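Local coordinates for protein CRISPR-associated endoribonuclease Cse3 (Thermus thermophilus, PDB 2Y8Y) that cleaves CRISPR repeat RNA as an endoribonuclease of antiviral defence and keeps hold of the CRISPR RNA after processing it, at residues S16-R21 with V75-Y80; L99-R104 with G182-V187; E125-L130 with V150-D155. All blocks are in the same frame, centred on the assembly; numbering follows the deposited sequence.

Contact 1. Residues S16-R21 with V75-Y80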
# COMPACT_ATOMS: atom_id res chain seq x y z
N SER A 16 -24.29 2.55 1.90
CA SER A 16 -24.25 1.59 0.81
C SER A 16 -23.91 0.19 1.29
O SER A 16 -22.89 -0.01 1.94
CB SER A 16 -23.22 2.02 -0.24
OG SER A 16 -22.87 0.91 -1.06
N ARG A 17 -24.76 -0.77 0.96
CA ARG A 17 -24.50 -2.16 1.31
C ARG A 17 -23.21 -2.65 0.65
O ARG A 17 -22.43 -3.38 1.27
CB ARG A 17 -25.67 -3.05 0.88
CG ARG A 17 -25.43 -4.53 1.12
CD ARG A 17 -26.57 -5.36 0.56
NE ARG A 17 -27.85 -4.95 1.11
CZ ARG A 17 -29.02 -5.49 0.78
NH1 ARG A 17 -29.07 -6.47 -0.12
NH2 ARG A 17 -30.14 -5.05 1.33
N ALA A 18 -23.01 -2.25 -0.60
CA ALA A 18 -21.82 -2.62 -1.36
C ALA A 18 -20.57 -2.08 -0.68
O ALA A 18 -19.56 -2.78 -0.57
CB ALA A 18 -21.92 -2.10 -2.78
N ALA A 19 -20.63 -0.83 -0.25
CA ALA A 19 -19.51 -0.21 0.44
C ALA A 19 -19.19 -0.95 1.74
O ALA A 19 -18.03 -1.27 2.01
CB ALA A 19 -19.80 1.26 0.72
N ARG A 20 -20.22 -1.25 2.53
CA ARG A 20 -20.02 -1.97 3.79
C ARG A 20 -19.44 -3.36 3.55
O ARG A 20 -18.59 -3.83 4.29
CB ARG A 20 -21.33 -2.06 4.58
CG ARG A 20 -21.83 -0.73 5.10
CD ARG A 20 -22.97 -0.93 6.08
NE ARG A 20 -24.03 -1.76 5.52
CZ ARG A 20 -25.12 -1.29 4.93
NH1 ARG A 20 -25.31 0.01 4.82
NH2 ARG A 20 -26.03 -2.13 4.45
N ARG A 21 -19.91 -4.01 2.48
CA ARG A 21 -19.39 -5.32 2.10
C ARG A 21 -17.89 -5.28 1.80
O ARG A 21 -17.12 -6.08 2.32
CB ARG A 21 -20.13 -5.84 0.86
CG ARG A 21 -19.56 -7.13 0.30
CD ARG A 21 -19.95 -7.29 -1.16
NE ARG A 21 -19.41 -6.21 -1.99
CZ ARG A 21 -20.01 -5.71 -3.06
NH1 ARG A 21 -21.19 -6.18 -3.45
NH2 ARG A 21 -19.42 -4.73 -3.74
N VAL A 75 -17.07 2.97 -13.03
CA VAL A 75 -17.40 1.57 -12.78
C VAL A 75 -18.06 1.35 -11.42
O VAL A 75 -18.70 0.33 -11.20
CB VAL A 75 -16.15 0.66 -12.86
CG1 VAL A 75 -15.53 0.75 -14.25
CG2 VAL A 75 -15.13 1.03 -11.78
N LEU A 76 -17.91 2.32 -10.52
CA LEU A 76 -18.46 2.19 -9.18
C LEU A 76 -19.98 2.29 -9.18
O LEU A 76 -20.57 2.98 -10.02
CB LEU A 76 -17.89 3.26 -8.25
CG LEU A 76 -16.39 3.21 -8.03
CD1 LEU A 76 -15.94 4.36 -7.14
CD2 LEU A 76 -15.96 1.87 -7.42
N ASP A 77 -20.60 1.62 -8.22
CA ASP A 77 -22.05 1.72 -8.06
C ASP A 77 -22.43 3.13 -7.65
O ASP A 77 -21.67 3.81 -6.97
CB ASP A 77 -22.54 0.75 -6.97
CG ASP A 77 -22.33 -0.70 -7.33
OD1 ASP A 77 -21.92 -0.99 -8.47
OD2 ASP A 77 -22.59 -1.56 -6.46
N GLU A 78 -23.62 3.56 -8.04
CA GLU A 78 -24.13 4.84 -7.55
C GLU A 78 -24.26 4.76 -6.04
O GLU A 78 -24.73 3.77 -5.49
CB GLU A 78 -25.47 5.18 -8.20
CG GLU A 78 -25.37 5.45 -9.69
CD GLU A 78 -24.35 6.52 -10.03
OE1 GLU A 78 -24.06 7.37 -9.15
OE2 GLU A 78 -23.82 6.51 -11.16
N GLY A 79 -23.83 5.82 -5.36
CA GLY A 79 -23.94 5.89 -3.91
C GLY A 79 -22.86 5.14 -3.16
O GLY A 79 -22.81 5.18 -1.93
N TYR A 80 -21.97 4.46 -3.89
CA TYR A 80 -20.90 3.68 -3.28
C TYR A 80 -19.90 4.57 -2.56
O TYR A 80 -19.56 4.33 -1.39
CB TYR A 80 -20.18 2.84 -4.35
CG TYR A 80 -19.03 1.99 -3.85
CD1 TYR A 80 -19.25 0.69 -3.39
CD2 TYR A 80 -17.73 2.46 -3.87
CE1 TYR A 80 -18.20 -0.10 -2.95
CE2 TYR A 80 -16.67 1.68 -3.44
CZ TYR A 80 -16.92 0.40 -2.97
OH TYR A 80 -15.86 -0.38 -2.54
O HOH W 1 -23.90 1.65 -3.54

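Contact 2. Residues L99-R104 with G182-V187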
# COMPACT_ATOMS: atom_id res chain seq x y z
N LEU A 99 11.77 12.27 3.33
CA LEU A 99 10.33 12.15 3.15
C LEU A 99 9.70 11.47 4.35
O LEU A 99 10.29 10.56 4.93
CB LEU A 99 10.01 11.33 1.91
CG LEU A 99 10.57 11.88 0.59
CD1 LEU A 99 10.48 10.82 -0.48
CD2 LEU A 99 9.82 13.16 0.21
N ARG A 100 8.49 11.89 4.71
CA ARG A 100 7.68 11.08 5.62
C ARG A 100 7.07 9.94 4.83
O ARG A 100 6.85 10.04 3.62
CB ARG A 100 6.56 11.93 6.23
CG ARG A 100 7.05 13.13 7.03
CD ARG A 100 5.88 14.00 7.50
NE ARG A 100 5.27 14.75 6.40
CZ ARG A 100 4.13 14.42 5.80
NH1 ARG A 100 3.45 13.35 6.18
NH2 ARG A 100 3.66 15.17 4.81
N PHE A 101 6.78 8.84 5.52
CA PHE A 101 6.13 7.72 4.84
C PHE A 101 5.10 7.03 5.72
O PHE A 101 5.13 7.13 6.96
CB PHE A 101 7.16 6.69 4.36
CG PHE A 101 7.70 5.82 5.47
CD1 PHE A 101 8.80 6.24 6.21
CD2 PHE A 101 7.10 4.61 5.78
CE1 PHE A 101 9.29 5.46 7.26
CE2 PHE A 101 7.59 3.82 6.82
CZ PHE A 101 8.68 4.23 7.56
N ARG A 102 4.19 6.34 5.05
CA ARG A 102 3.22 5.47 5.70
C ARG A 102 3.14 4.20 4.86
O ARG A 102 3.14 4.26 3.62
CB ARG A 102 1.86 6.16 5.76
CG ARG A 102 0.75 5.32 6.40
CD ARG A 102 -0.53 6.12 6.59
NE ARG A 102 -0.37 7.10 7.65
CZ ARG A 102 -1.02 7.08 8.81
NH1 ARG A 102 -1.90 6.13 9.07
NH2 ARG A 102 -0.80 8.03 9.71
N LEU A 103 3.12 3.05 5.54
CA LEU A 103 3.04 1.77 4.85
C LEU A 103 2.34 0.77 5.72
O LEU A 103 2.82 0.45 6.82
CB LEU A 103 4.44 1.23 4.52
CG LEU A 103 4.49 -0.23 4.04
CD1 LEU A 103 3.72 -0.40 2.71
CD2 LEU A 103 5.95 -0.72 3.90
N ARG A 104 1.21 0.26 5.23
CA ARG A 104 0.54 -0.85 5.89
C ARG A 104 0.97 -2.12 5.18
O ARG A 104 0.70 -2.28 3.99
CB ARG A 104 -0.98 -0.69 5.79
CG ARG A 104 -1.72 -1.49 6.85
CD ARG A 104 -3.24 -1.43 6.67
NE ARG A 104 -3.91 -1.94 7.86
CZ ARG A 104 -5.22 -2.14 7.94
NH1 ARG A 104 -6.00 -1.90 6.90
NH2 ARG A 104 -5.74 -2.59 9.08
N GLY A 182 6.87 6.81 9.49
CA GLY A 182 8.16 7.32 9.90
C GLY A 182 8.74 8.29 8.91
O GLY A 182 8.02 8.93 8.14
N ARG A 183 10.06 8.40 8.95
CA ARG A 183 10.78 9.28 8.03
C ARG A 183 11.91 8.49 7.39
O ARG A 183 12.59 7.69 8.03
CB ARG A 183 11.33 10.51 8.76
CG ARG A 183 10.26 11.43 9.29
CD ARG A 183 10.85 12.64 10.00
NE ARG A 183 11.55 13.56 9.09
CZ ARG A 183 12.83 13.89 9.20
NH1 ARG A 183 13.57 13.40 10.19
NH2 ARG A 183 13.38 14.73 8.34
N LEU A 184 12.08 8.71 6.10
CA LEU A 184 13.11 8.02 5.34
C LEU A 184 13.85 8.98 4.42
O LEU A 184 13.49 10.15 4.30
CB LEU A 184 12.52 6.83 4.57
CG LEU A 184 11.37 7.11 3.59
CD1 LEU A 184 11.84 7.93 2.39
CD2 LEU A 184 10.76 5.80 3.11
N GLU A 185 14.90 8.48 3.79
CA GLU A 185 15.57 9.24 2.74
C GLU A 185 15.68 8.41 1.47
O GLU A 185 15.73 7.17 1.51
CB GLU A 185 16.95 9.73 3.19
CG GLU A 185 17.93 8.63 3.54
CD GLU A 185 19.32 9.16 3.83
OE1 GLU A 185 19.68 10.23 3.29
OE2 GLU A 185 20.06 8.51 4.59
N VAL A 186 15.73 9.11 0.34
CA VAL A 186 15.97 8.49 -0.96
C VAL A 186 17.46 8.23 -1.10
O VAL A 186 18.29 9.12 -0.87
CB VAL A 186 15.53 9.45 -2.07
CG1 VAL A 186 15.87 8.87 -3.46
CG2 VAL A 186 14.06 9.74 -1.94
N VAL A 187 17.81 6.99 -1.45
CA VAL A 187 19.21 6.64 -1.65
C VAL A 187 19.51 6.53 -3.14
O VAL A 187 20.44 7.16 -3.65
CB VAL A 187 19.54 5.33 -0.90
CG1 VAL A 187 20.97 4.88 -1.17
CG2 VAL A 187 19.33 5.53 0.58

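Contact 3. Residues E125-L130 with V150-D155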
# COMPACT_ATOMS: atom_id res chain seq x y z
N GLU A 125 11.50 -7.88 14.64
CA GLU A 125 11.58 -8.52 13.33
C GLU A 125 10.84 -7.69 12.29
O GLU A 125 11.29 -7.57 11.14
CB GLU A 125 11.00 -9.94 13.39
CG GLU A 125 11.90 -10.92 14.13
CD GLU A 125 11.19 -12.20 14.52
OE1 GLU A 125 9.95 -12.26 14.50
OE2 GLU A 125 11.91 -13.16 14.88
N LYS A 126 9.71 -7.11 12.69
CA LYS A 126 8.90 -6.31 11.78
C LYS A 126 9.63 -5.04 11.34
O LYS A 126 9.64 -4.71 10.15
CB LYS A 126 7.56 -5.98 12.42
CG LYS A 126 6.67 -7.21 12.56
CD LYS A 126 5.57 -7.05 13.58
CE LYS A 126 4.71 -8.31 13.60
NZ LYS A 126 3.79 -8.31 14.75
N VAL A 127 10.27 -4.36 12.29
CA VAL A 127 11.09 -3.18 11.98
C VAL A 127 12.30 -3.54 11.13
O VAL A 127 12.62 -2.83 10.16
CB VAL A 127 11.51 -2.43 13.26
CG1 VAL A 127 12.52 -1.34 12.92
CG2 VAL A 127 10.28 -1.81 13.92
N ALA A 128 12.97 -4.64 11.45
CA ALA A 128 14.12 -5.07 10.65
C ALA A 128 13.70 -5.37 9.21
O ALA A 128 14.43 -5.06 8.26
CB ALA A 128 14.81 -6.28 11.29
N TRP A 129 12.54 -6.00 9.07
CA TRP A 129 12.00 -6.29 7.76
C TRP A 129 11.79 -4.98 6.98
O TRP A 129 12.22 -4.86 5.83
CB TRP A 129 10.68 -7.05 7.90
CG TRP A 129 9.98 -7.37 6.59
CD1 TRP A 129 10.18 -8.47 5.82
CD2 TRP A 129 8.97 -6.60 5.92
NE1 TRP A 129 9.36 -8.44 4.72
CE2 TRP A 129 8.60 -7.30 4.76
CE3 TRP A 129 8.35 -5.37 6.19
CZ2 TRP A 129 7.65 -6.83 3.86
CZ3 TRP A 129 7.38 -4.90 5.29
CH2 TRP A 129 7.04 -5.63 4.14
N LEU A 130 11.15 -4.01 7.61
CA LEU A 130 10.91 -2.72 6.94
C LEU A 130 12.25 -2.12 6.51
O LEU A 130 12.38 -1.64 5.39
CB LEU A 130 10.19 -1.76 7.87
CG LEU A 130 9.97 -0.37 7.29
CD1 LEU A 130 8.97 -0.39 6.13
CD2 LEU A 130 9.50 0.50 8.41
N VAL A 150 10.84 5.30 13.01
CA VAL A 150 9.65 4.58 12.59
C VAL A 150 8.81 4.21 13.80
O VAL A 150 9.35 3.91 14.87
CB VAL A 150 9.97 3.31 11.78
CG1 VAL A 150 10.72 2.29 12.64
CG2 VAL A 150 8.69 2.73 11.20
N GLN A 151 7.50 4.27 13.63
CA GLN A 151 6.55 3.84 14.64
C GLN A 151 5.67 2.76 14.04
O GLN A 151 5.35 2.81 12.84
CB GLN A 151 5.59 4.96 15.04
CG GLN A 151 6.17 6.34 15.29
CD GLN A 151 5.08 7.41 15.25
OE1 GLN A 151 4.82 8.01 14.20
NE2 GLN A 151 4.43 7.64 16.39
N ILE A 152 5.24 1.81 14.87
CA ILE A 152 4.15 0.93 14.50
C ILE A 152 2.87 1.49 15.13
O ILE A 152 2.73 1.50 16.34
CB ILE A 152 4.40 -0.53 14.93
CG1 ILE A 152 5.60 -1.09 14.16
CG2 ILE A 152 3.18 -1.37 14.62
CD1 ILE A 152 6.06 -2.45 14.64
N LEU A 153 1.98 1.99 14.28
CA LEU A 153 0.75 2.64 14.74
C LEU A 153 -0.36 1.65 15.04
O LEU A 153 -1.25 1.94 15.83
CB LEU A 153 0.24 3.60 13.67
CG LEU A 153 1.16 4.74 13.23
CD1 LEU A 153 0.42 5.61 12.22
CD2 LEU A 153 1.61 5.55 14.42
N GLN A 154 -0.31 0.51 14.37
CA GLN A 154 -1.36 -0.50 14.49
C GLN A 154 -0.75 -1.81 14.08
O GLN A 154 0.06 -1.88 13.16
CB GLN A 154 -2.54 -0.16 13.56
CG GLN A 154 -3.74 -1.10 13.78
CD GLN A 154 -4.79 -0.95 12.72
OE1 GLN A 154 -4.50 -0.95 11.54
NE2 GLN A 154 -6.05 -0.82 13.15
N ASP A 155 -1.13 -2.87 14.78
CA ASP A 155 -0.70 -4.21 14.44
C ASP A 155 -1.92 -5.08 14.67
O ASP A 155 -2.34 -5.29 15.83
CB ASP A 155 0.47 -4.62 15.32
CG ASP A 155 1.16 -5.88 14.85
OD1 ASP A 155 0.49 -6.74 14.26
OD2 ASP A 155 2.39 -6.00 15.09

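Contact 1. Residues S16-R21 with V75-Y80
Tyr80 lies against Ser16, Ala18 and Ala19, at the start of helix 17-24. This is the N-terminal ferredoxin-like domain. The helix follows strand 5-12, and the 75-80 loop leads into strand 81-89, which pairs with that strand. From CB of Tyr80, CG is anti to the backbone N (chi1 180°), which carries the ring toward the helix. CD1 meets Ala18 CB at 3.9 Å, and this methyl lies in the ring plane, at the edge. The next atom, CE1, sits 3.6 Å from Ala19 CA. Ala19 CB lies over one face of the ring, 4.2 Å from CD1, so the two alanines meet it from different directions. Beyond the ring, OH is hydrogen-bonded to Asp22 OD2, further along the same helix. The tyrosine also touches Met29 and Thr32 of helix 26-34, and so joins both helices to the loop. Its side chain is about 12 Å from that of Tyr27, which is inferred to stabilise the transition state.

The loop ends in a type II beta turn from Asp77 to Tyr80, closed by Tyr80 N to Asp77 O. Gly79 takes the positive phi of this turn (81°). Its carbonyl O lies 3.6 Å from Ser16 CB and accepts a hydrogen bond from Asn13 ND2. Asp77 OD2 approaches the Ala18 CB methyl. Ser16 is the N-cap of the helix: its OG accepts from Ala19 N at 2.9 Å. A water bridges the two segments. It lies 2.8 Å from Ser16 OG and donates to Glu78 O at 3.0 Å.

Contact 2. Residues L99-R104 with G182-V187
Leu99 and Leu184 exchange two backbone hydrogen bonds, as do Phe101 and Gly182. The shortest is Leu184 N to Leu99 O at 2.8 Å, nearly straight at the hydrogen (174°). In the second pair, Phe101 N donates to Gly182 O at 2.9 Å. Arg100 and Arg183 form the non-hydrogen-bonded pair between them. Both residues of this pair instead make CA-H...O contacts, Arg100 CA to Gly182 O at 3.3 Å and Arg183 CA to Leu99 O at 3.4 Å.

Strands 98-110 and 173-186 are antiparallel neighbours in the C-terminal sheet, and Cas6-type nucleases commonly build this half as a second ferredoxin-like domain.

Apolar contacts lie on the sheet face that carries Leu99, Phe101 and Leu184. Leu184 spreads its two methyls between the partners: CD1 meets Leu99 CB, and CD2 meets Phe101 CD1 at 3.7 Å. Leu99 CD1 also meets Val186 CG2.

One aromatic contact is with backbone. CG of Phe101 stands between its N and carbonyl carbon (chi1 76°), which lays the ring over Gly182. Gly182 N sits 3.5 Å above the ring plane, toward the rim. Phe101 CE1 lies 3.3 Å from Gly182 C, so ring and backbone are closely packed.

Charged side chains occupy the other face. Arg100 CG and Arg183 CG lie 4.3 Å apart, while Arg183 makes a cation-pi contact with Trp149.

Contact 3. Residues E125-L130 with V150-D155
The carboxylate of Asp155 is the flat group that meets the helix, and Lys126 reaches it at an oxygen. NZ forms a salt bridge with OD2 at 2.7 Å. OD2 accepts through its syn lone pair, on the side of OD1. OD1 accepts a hydrogen bond from Gln176 NE2, so both oxygens are gripped and the rotation of the group is probably fixed. NZ also makes a weak hydrogen bond to Lys121 O. The two side chains come from opposite directions. Lys126 is extended beyond CG, and its CE runs 3.6 Å from OD2 before the amine closes the bridge.

Beyond the salt bridge, toward Val150, the contact is apolar. Lys126 CB and Val127 CG2 both approach Ile152 CD1, the latter at 4.3 Å. Here helix 123-136 packs on the antiparallel C-terminal sheet, a helix layer on an antiparallel sheet that is consistent with a ferredoxin-like (alpha+beta) fold. The helix segment and the strand segment lie 10.2 Å apart at their axes and run at 122° to each other.

Val150 divides its branches between two helix residues one turn apart. CG2, anti to the backbone N, meets Leu130 CD2 at 3.7 Å. CG1 meets Val127 CG1 at 4.1 Å. In both pairs the side chains slide past each other in opposite directions. Leu130 also touches Leu103 and Phe180 on the sheet.

Val150 and Ile152 face the helix by normal strand alternation, but Asp155 does not fit that count. Leu153 has helix-like backbone angles, and both Leu153 and Gln154 bond to Leu179, consistent with a beta bulge. The shift turns Asp155 toward Lys126. The bound RNA comes within about 5 Å of this contact.

Along the chain contact 1 closes before contact 2 opens, and contact 3 is nested inside the loop that contact 2 closes. Contact 1 belongs to the N-terminal ferredoxin-like half, on the other side of the chain's centre. Its centre is about 32 Å from that of contact 2 and 33 Å from that of contact 3. Contacts 2 and 3 have centres about 12 Å apart and touch. Strand 173-186 lies between strands 98-110 and 150-160 in one sheet. Leu130 of helix 123-136 packs on Phe101, and Arg104 NH2 makes a weak hydrogen bond to Gln154 OE1. Contact 1 thus lies in one half and contacts 2 and 3 in the other, consistent with the two ferredoxin-like domains of Cas6-type nucleases.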